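Local coordinates for hypothetical protein (Sus scrofa, PDB 3WOC) that is a prostate-derived, heparin-binding glycoprotein of boar sperm with a jacalin-like beta-prism fold, probably acting as a lectin in events related to capacitation, at residues I70-L81 with W123-W134. Numbering follows the deposited sequence.
Sequences IISIYGRYRTFL and WLYGITGIGFTW
The phenyl ring of Phe80 lodges in the turn made by Trp123 to Thr128. CB of Tyr125 lies over one face of it, 4.1 Å above the plane and displaced toward the rim, while CG2 of Thr79, from the same turn as Phe80, covers the opposite face. The Tyr125 ring follows obliquely, its plane at 53° to that of Phe80 and its CD1 3.6 Å from Phe80 CZ. Alongside, the methyl CG2 of Thr128 reaches Phe80 CD1 at 3.5 Å. With CG placed beside its own backbone N (chi1 -57°), Phe80 brings a ring edge up to the carbonyl of Ile127. That oxygen accepts the one hydrogen bond between the segments, from Leu81 N at 2.7 Å, nearly straight at 163°. The Leu81 side chain then runs beside Ile127, and its CD2 meets CD1 of Ile130 at 4.0 Å. Farther along, the axes of strands 70-77 and 129-134 come no closer than 9.7 Å and side chains span the gap: Ile73 CD1 sits over a face of the Phe132 ring, a CH-pi contact 3.7 Å from the centroid, and also touches Trp134 CH2. The Trp134 indole presents its edge to Ile70 O, next to the classic bulge where Ile71 and Ser72 both face Ile87. Outside the two segments, Gln121 NE2 hydrogen-bonds Thr128 OG1, Lys38 NZ hydrogen-bonds the carbonyl of Tyr125, and Leu115 packs against Phe132 and Trp134. The contact packs two of the three antiparallel sheets of the beta-prism against each other: strand 70-77 runs between strands 81-88 and 102-106, whereas strand 127-135 borders its own sheet beside strand 114-122.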
ATOM      1  N   ILE A  70       4.899   9.211   4.232  1.00 30.55           N
ATOM      2  CA  ILE A  70       3.449   9.088   4.055  1.00 30.38           C
ATOM      3  C   ILE A  70       2.790   9.302   5.416  1.00 30.19           C
ATOM      4  O   ILE A  70       3.138   8.624   6.387  1.00 30.04           O
ATOM      5  CB  ILE A  70       3.026   7.680   3.515  1.00 30.50           C
ATOM      6  CG1 ILE A  70       3.882   7.226   2.314  1.00 30.76           C
ATOM      7  CG2 ILE A  70       1.515   7.626   3.226  1.00 30.27           C
ATOM      8  CD1 ILE A  70       3.644   7.972   1.017  1.00 31.94           C
ATOM      9  N   ILE A  71       1.847  10.237   5.495  1.00 30.05           N
ATOM     10  CA  ILE A  71       1.157  10.506   6.766  1.00 29.99           C
ATOM     11  C   ILE A  71      -0.351  10.211   6.754  1.00 30.08           C
ATOM     12  O   ILE A  71      -0.964  10.086   7.816  1.00 30.08           O
ATOM     13  CB  ILE A  71       1.476  11.923   7.345  1.00 29.92           C
ATOM     14  CG1 ILE A  71       1.234  13.026   6.311  1.00 29.93           C
ATOM     15  CG2 ILE A  71       2.907  11.978   7.864  1.00 29.73           C
ATOM     16  CD1 ILE A  71      -0.140  13.652   6.394  1.00 29.56           C
ATOM     17  N   SER A  72      -0.946  10.115   5.564  1.00 30.18           N
ATOM     18  CA  SER A  72      -2.350   9.689   5.438  1.00 30.33           C
ATOM     19  C   SER A  72      -2.659   9.050   4.086  1.00 30.33           C
ATOM     20  O   SER A  72      -1.951   9.273   3.107  1.00 30.41           O
ATOM     21  CB  SER A  72      -3.323  10.841   5.740  1.00 30.29           C
ATOM     22  OG  SER A  72      -3.293  11.836   4.733  1.00 30.77           O
ATOM     23  N   ILE A  73      -3.719   8.246   4.044  1.00 30.54           N
ATOM     24  CA  ILE A  73      -4.087   7.519   2.830  1.00 30.58           C
ATOM     25  C   ILE A  73      -5.597   7.531   2.587  1.00 30.75           C
ATOM     26  O   ILE A  73      -6.374   6.987   3.373  1.00 30.88           O
ATOM     27  CB  ILE A  73      -3.545   6.057   2.845  1.00 30.58           C
ATOM     28  CG1 ILE A  73      -2.014   6.065   2.916  1.00 30.37           C
ATOM     29  CG2 ILE A  73      -4.021   5.281   1.605  1.00 30.15           C
ATOM     30  CD1 ILE A  73      -1.393   4.783   3.374  1.00 30.43           C
ATOM     31  N   TYR A  74      -5.997   8.168   1.493  1.00 30.88           N
ATOM     32  CA  TYR A  74      -7.379   8.120   1.028  1.00 30.98           C
ATOM     33  C   TYR A  74      -7.493   7.070  -0.074  1.00 30.55           C
ATOM     34  O   TYR A  74      -6.606   6.953  -0.920  1.00 30.54           O
ATOM     35  CB  TYR A  74      -7.835   9.504   0.544  1.00 31.45           C
ATOM     36  CG  TYR A  74      -9.006   9.507  -0.426  1.00 32.54           C
ATOM     37  CD1 TYR A  74      -8.815   9.831  -1.765  1.00 33.34           C
ATOM     38  CD2 TYR A  74     -10.303   9.196  -0.004  1.00 33.03           C
ATOM     39  CE1 TYR A  74      -9.872   9.840  -2.668  1.00 33.37           C
ATOM     40  CE2 TYR A  74     -11.372   9.207  -0.903  1.00 32.81           C
ATOM     41  CZ  TYR A  74     -11.142   9.532  -2.232  1.00 32.76           C
ATOM     42  OH  TYR A  74     -12.172   9.552  -3.142  1.00 33.10           O
ATOM     43  N   GLY A  75      -8.575   6.300  -0.048  1.00 29.98           N
ATOM     44  CA  GLY A  75      -8.794   5.278  -1.060  1.00 29.56           C
ATOM     45  C   GLY A  75     -10.242   4.974  -1.389  1.00 29.36           C
ATOM     46  O   GLY A  75     -11.167   5.532  -0.794  1.00 29.42           O
ATOM     47  N   ARG A  76     -10.423   4.083  -2.358  1.00 29.20           N
ATOM     48  CA  ARG A  76     -11.737   3.601  -2.768  1.00 29.26           C
ATOM     49  C   ARG A  76     -11.644   2.128  -3.169  1.00 28.83           C
ATOM     50  O   ARG A  76     -10.605   1.674  -3.643  1.00 28.81           O
ATOM     51  CB  ARG A  76     -12.298   4.439  -3.927  1.00 29.46           C
ATOM     52  CG  ARG A  76     -12.667   5.866  -3.545  1.00 30.92           C
ATOM     53  CD  ARG A  76     -13.610   6.498  -4.543  1.00 33.91           C
ATOM     54  NE  ARG A  76     -14.024   7.836  -4.123  1.00 36.05           N
ATOM     55  CZ  ARG A  76     -15.026   8.093  -3.280  1.00 37.65           C
ATOM     56  NH1 ARG A  76     -15.733   7.102  -2.748  1.00 38.28           N
ATOM     57  NH2 ARG A  76     -15.320   9.348  -2.966  1.00 37.94           N
ATOM     58  N   TYR A  77     -12.735   1.393  -2.971  1.00 28.46           N
ATOM     59  CA  TYR A  77     -12.777  -0.039  -3.259  1.00 28.13           C
ATOM     60  C   TYR A  77     -14.172  -0.495  -3.671  1.00 27.89           C
ATOM     61  O   TYR A  77     -15.175   0.156  -3.360  1.00 27.61           O
ATOM     62  CB  TYR A  77     -12.313  -0.853  -2.039  1.00 28.26           C
ATOM     63  CG  TYR A  77     -13.122  -0.596  -0.785  1.00 28.34           C
ATOM     64  CD1 TYR A  77     -12.699   0.339   0.159  1.00 28.56           C
ATOM     65  CD2 TYR A  77     -14.321  -1.275  -0.549  1.00 28.37           C
ATOM     66  CE1 TYR A  77     -13.446   0.590   1.315  1.00 28.92           C
ATOM     67  CE2 TYR A  77     -15.079  -1.028   0.593  1.00 28.78           C
ATOM     68  CZ  TYR A  77     -14.632  -0.098   1.524  1.00 29.06           C
ATOM     69  OH  TYR A  77     -15.374   0.142   2.661  1.00 29.15           O
ATOM     70  N   ARG A  78     -14.222  -1.619  -4.378  1.00 27.64           N
ATOM     71  CA  ARG A  78     -15.467  -2.347  -4.586  1.00 27.50           C
ATOM     72  C   ARG A  78     -15.232  -3.754  -4.033  1.00 27.02           C
ATOM     73  O   ARG A  78     -15.049  -3.907  -2.825  1.00 27.12           O
ATOM     74  CB  ARG A  78     -15.874  -2.338  -6.064  1.00 27.49           C
ATOM     75  CG  ARG A  78     -16.036  -0.926  -6.648  1.00 27.89           C
ATOM     76  CD  ARG A  78     -16.674  -0.939  -8.024  1.00 28.02           C
ATOM     77  NE  ARG A  78     -18.097  -1.267  -7.939  1.00 29.45           N
ATOM     78  CZ  ARG A  78     -18.897  -1.465  -8.984  1.00 29.29           C
ATOM     79  NH1 ARG A  78     -18.431  -1.385 -10.223  1.00 29.25           N
ATOM     80  NH2 ARG A  78     -20.172  -1.758  -8.780  1.00 29.63           N
ATOM     81  N   THR A  79     -15.217  -4.768  -4.896  1.00 26.49           N
ATOM     82  CA  THR A  79     -14.723  -6.091  -4.510  1.00 25.85           C
ATOM     83  C   THR A  79     -13.211  -6.009  -4.302  1.00 25.50           C
ATOM     84  O   THR A  79     -12.667  -6.588  -3.360  1.00 25.27           O
ATOM     85  CB  THR A  79     -15.043  -7.161  -5.582  1.00 25.70           C
ATOM     86  OG1 THR A  79     -16.460  -7.305  -5.709  1.00 25.73           O
ATOM     87  CG2 THR A  79     -14.442  -8.508  -5.214  1.00 25.43           C
ATOM     88  N   PHE A  80     -12.548  -5.276  -5.192  1.00 25.21           N
ATOM     89  CA  PHE A  80     -11.100  -5.102  -5.155  1.00 24.93           C
ATOM     90  C   PHE A  80     -10.754  -3.666  -4.796  1.00 24.85           C
ATOM     91  O   PHE A  80     -11.556  -2.754  -5.011  1.00 24.98           O
ATOM     92  CB  PHE A  80     -10.478  -5.456  -6.509  1.00 24.68           C
ATOM     93  CG  PHE A  80     -10.776  -6.853  -6.974  1.00 24.70           C
ATOM     94  CD1 PHE A  80      -9.989  -7.922  -6.560  1.00 24.30           C
ATOM     95  CD2 PHE A  80     -11.841  -7.100  -7.837  1.00 24.51           C
ATOM     96  CE1 PHE A  80     -10.267  -9.217  -6.984  1.00 23.94           C
ATOM     97  CE2 PHE A  80     -12.125  -8.389  -8.265  1.00 24.20           C
ATOM     98  CZ  PHE A  80     -11.334  -9.451  -7.839  1.00 24.14           C
ATOM     99  N   LEU A  81      -9.560  -3.474  -4.241  1.00 24.83           N
ATOM    100  CA  LEU A  81      -9.011  -2.143  -4.032  1.00 24.57           C
ATOM    101  C   LEU A  81      -8.892  -1.443  -5.382  1.00 24.88           C
ATOM    102  O   LEU A  81      -8.208  -1.935  -6.285  1.00 24.65           O
ATOM    103  CB  LEU A  81      -7.648  -2.227  -3.340  1.00 24.44           C
ATOM    104  CG  LEU A  81      -6.892  -0.923  -3.070  1.00 23.91           C
ATOM    105  CD1 LEU A  81      -7.607  -0.069  -2.025  1.00 23.29           C
ATOM    106  CD2 LEU A  81      -5.470  -1.229  -2.640  1.00 24.21           C
ATOM    107  N   TRP A 123      -6.579 -11.794  -3.947  1.00 26.15           N
ATOM    108  CA  TRP A 123      -7.257 -12.993  -4.435  1.00 26.46           C
ATOM    109  C   TRP A 123      -7.142 -13.244  -5.946  1.00 26.66           C
ATOM    110  O   TRP A 123      -6.289 -14.027  -6.381  1.00 27.44           O
ATOM    111  CB  TRP A 123      -8.714 -13.015  -3.933  1.00 26.49           C
ATOM    112  CG  TRP A 123      -9.582 -14.074  -4.531  1.00 26.58           C
ATOM    113  CD1 TRP A 123      -9.352 -15.423  -4.542  1.00 26.59           C
ATOM    114  CD2 TRP A 123     -10.837 -13.875  -5.194  1.00 26.54           C
ATOM    115  NE1 TRP A 123     -10.382 -16.072  -5.181  1.00 26.68           N
ATOM    116  CE2 TRP A 123     -11.307 -15.149  -5.590  1.00 26.54           C
ATOM    117  CE3 TRP A 123     -11.608 -12.744  -5.497  1.00 26.22           C
ATOM    118  CZ2 TRP A 123     -12.514 -15.323  -6.276  1.00 26.73           C
ATOM    119  CZ3 TRP A 123     -12.810 -12.917  -6.180  1.00 26.58           C
ATOM    120  CH2 TRP A 123     -13.250 -14.199  -6.562  1.00 26.60           C
ATOM    121  N   LEU A 124      -7.978 -12.595  -6.747  1.00 26.33           N
ATOM    122  CA  LEU A 124      -8.121 -13.001  -8.146  1.00 26.23           C
ATOM    123  C   LEU A 124      -7.394 -12.065  -9.112  1.00 25.92           C
ATOM    124  O   LEU A 124      -6.461 -12.475  -9.805  1.00 25.98           O
ATOM    125  CB  LEU A 124      -9.611 -13.119  -8.502  1.00 26.09           C
ATOM    126  CG  LEU A 124     -10.096 -13.414  -9.920  1.00 26.10           C
ATOM    127  CD1 LEU A 124      -9.694 -14.803 -10.402  1.00 26.20           C
ATOM    128  CD2 LEU A 124     -11.604 -13.268  -9.920  1.00 26.36           C
ATOM    129  N   TYR A 125      -7.826 -10.810  -9.138  1.00 25.61           N
ATOM    130  CA  TYR A 125      -7.271  -9.813 -10.045  1.00 25.39           C
ATOM    131  C   TYR A 125      -6.361  -8.836  -9.313  1.00 25.09           C
ATOM    132  O   TYR A 125      -5.559  -8.140  -9.934  1.00 25.14           O
ATOM    133  CB  TYR A 125      -8.395  -9.046 -10.739  1.00 25.55           C
ATOM    134  CG  TYR A 125      -9.330  -9.915 -11.548  1.00 25.79           C
ATOM    135  CD1 TYR A 125     -10.709  -9.846 -11.358  1.00 26.04           C
ATOM    136  CD2 TYR A 125      -8.838 -10.808 -12.505  1.00 25.66           C
ATOM    137  CE1 TYR A 125     -11.576 -10.634 -12.104  1.00 25.91           C
ATOM    138  CE2 TYR A 125      -9.694 -11.602 -13.249  1.00 26.00           C
ATOM    139  CZ  TYR A 125     -11.061 -11.512 -13.043  1.00 26.02           C
ATOM    140  OH  TYR A 125     -11.912 -12.297 -13.783  1.00 26.91           O
ATOM    141  N   GLY A 126      -6.485  -8.786  -7.992  1.00 24.51           N
ATOM    142  CA  GLY A 126      -5.690  -7.861  -7.212  1.00 23.81           C
ATOM    143  C   GLY A 126      -5.974  -7.917  -5.738  1.00 23.26           C
ATOM    144  O   GLY A 126      -6.441  -8.930  -5.222  1.00 23.40           O
ATOM    145  N   ILE A 127      -5.672  -6.809  -5.067  1.00 22.72           N
ATOM    146  CA  ILE A 127      -5.847  -6.673  -3.627  1.00 21.85           C
ATOM    147  C   ILE A 127      -7.324  -6.478  -3.317  1.00 21.51           C
ATOM    148  O   ILE A 127      -8.005  -5.695  -3.980  1.00 21.31           O
ATOM    149  CB  ILE A 127      -4.998  -5.490  -3.085  1.00 21.90           C
ATOM    150  CG1 ILE A 127      -3.515  -5.876  -3.065  1.00 21.63           C
ATOM    151  CG2 ILE A 127      -5.468  -5.035  -1.694  1.00 21.20           C
ATOM    152  CD1 ILE A 127      -2.571  -4.690  -3.110  1.00 22.13           C
ATOM    153  N   THR A 128      -7.802  -7.197  -2.305  1.00 21.06           N
ATOM    154  CA  THR A 128      -9.209  -7.172  -1.909  1.00 20.77           C
ATOM    155  C   THR A 128      -9.414  -6.528  -0.543  1.00 20.57           C
ATOM    156  O   THR A 128     -10.529  -6.144  -0.192  1.00 20.54           O
ATOM    157  CB  THR A 128      -9.812  -8.595  -1.891  1.00 20.69           C
ATOM    158  OG1 THR A 128      -8.919  -9.483  -1.210  1.00 20.36           O
ATOM    159  CG2 THR A 128     -10.024  -9.099  -3.300  1.00 20.45           C
ATOM    160  N   GLY A 129      -8.333  -6.427   0.223  1.00 20.57           N
ATOM    161  CA  GLY A 129      -8.346  -5.783   1.534  1.00 20.20           C
ATOM    162  C   GLY A 129      -6.984  -5.201   1.860  1.00 20.12           C
ATOM    163  O   GLY A 129      -5.950  -5.806   1.564  1.00 19.82           O
ATOM    164  N   ILE A 130      -6.975  -4.022   2.473  1.00 20.15           N
ATOM    165  CA  ILE A 130      -5.712  -3.358   2.793  1.00 20.07           C
ATOM    166  C   ILE A 130      -5.730  -2.678   4.163  1.00 20.16           C
ATOM    167  O   ILE A 130      -6.738  -2.096   4.574  1.00 20.12           O
ATOM    168  CB  ILE A 130      -5.260  -2.380   1.655  1.00 20.00           C
ATOM    169  CG1 ILE A 130      -3.771  -2.014   1.813  1.00 20.08           C
ATOM    170  CG2 ILE A 130      -6.178  -1.152   1.577  1.00 20.03           C
ATOM    171  CD1 ILE A 130      -3.097  -1.499   0.549  1.00 19.77           C
ATOM    172  N   GLY A 131      -4.603  -2.780   4.862  1.00 20.24           N
ATOM    173  CA  GLY A 131      -4.421  -2.142   6.156  1.00 20.55           C
ATOM    174  C   GLY A 131      -3.036  -1.537   6.283  1.00 20.87           C
ATOM    175  O   GLY A 131      -2.123  -1.877   5.523  1.00 20.82           O
ATOM    176  N   PHE A 132      -2.876  -0.656   7.265  1.00 21.23           N
ATOM    177  CA  PHE A 132      -1.661   0.138   7.400  1.00 21.80           C
ATOM    178  C   PHE A 132      -1.143   0.179   8.830  1.00 22.29           C
ATOM    179  O   PHE A 132      -1.921   0.326   9.776  1.00 22.51           O
ATOM    180  CB  PHE A 132      -1.906   1.555   6.883  1.00 21.54           C
ATOM    181  CG  PHE A 132      -2.526   1.594   5.518  1.00 21.67           C
ATOM    182  CD1 PHE A 132      -1.749   1.395   4.381  1.00 21.38           C
ATOM    183  CD2 PHE A 132      -3.893   1.794   5.368  1.00 21.59           C
ATOM    184  CE1 PHE A 132      -2.328   1.412   3.117  1.00 21.15           C
ATOM    185  CE2 PHE A 132      -4.474   1.813   4.106  1.00 21.24           C
ATOM    186  CZ  PHE A 132      -3.690   1.624   2.983  1.00 21.04           C
ATOM    187  N   THR A 133       0.173   0.033   8.974  1.00 22.95           N
ATOM    188  CA  THR A 133       0.839   0.154  10.274  1.00 23.81           C
ATOM    189  C   THR A 133       1.664   1.441  10.324  1.00 24.16           C
ATOM    190  O   THR A 133       2.370   1.780   9.368  1.00 24.28           O
ATOM    191  CB  THR A 133       1.734  -1.067  10.606  1.00 23.66           C
ATOM    192  OG1 THR A 133       2.980  -0.962   9.908  1.00 24.52           O
ATOM    193  CG2 THR A 133       1.043  -2.376  10.231  1.00 23.77           C
ATOM    194  N   TRP A 134       1.567   2.146  11.444  1.00 24.77           N
ATOM    195  CA  TRP A 134       2.133   3.485  11.579  1.00 25.17           C
ATOM    196  C   TRP A 134       3.148   3.535  12.712  1.00 25.84           C
ATOM    197  O   TRP A 134       3.086   2.733  13.645  1.00 25.89           O
ATOM    198  CB  TRP A 134       1.016   4.503  11.826  1.00 24.85           C
ATOM    199  CG  TRP A 134      -0.137   4.398  10.855  1.00 24.63           C
ATOM    200  CD1 TRP A 134      -1.262   3.629  10.994  1.00 24.11           C
ATOM    201  CD2 TRP A 134      -0.274   5.084   9.601  1.00 24.32           C
ATOM    202  NE1 TRP A 134      -2.088   3.796   9.906  1.00 23.77           N
ATOM    203  CE2 TRP A 134      -1.507   4.681   9.036  1.00 23.84           C
ATOM    204  CE3 TRP A 134       0.525   6.000   8.901  1.00 23.92           C
ATOM    205  CZ2 TRP A 134      -1.958   5.158   7.803  1.00 24.20           C
ATOM    206  CZ3 TRP A 134       0.074   6.477   7.673  1.00 24.28           C
ATOM    207  CH2 TRP A 134      -1.158   6.053   7.138  1.00 24.33           C
TER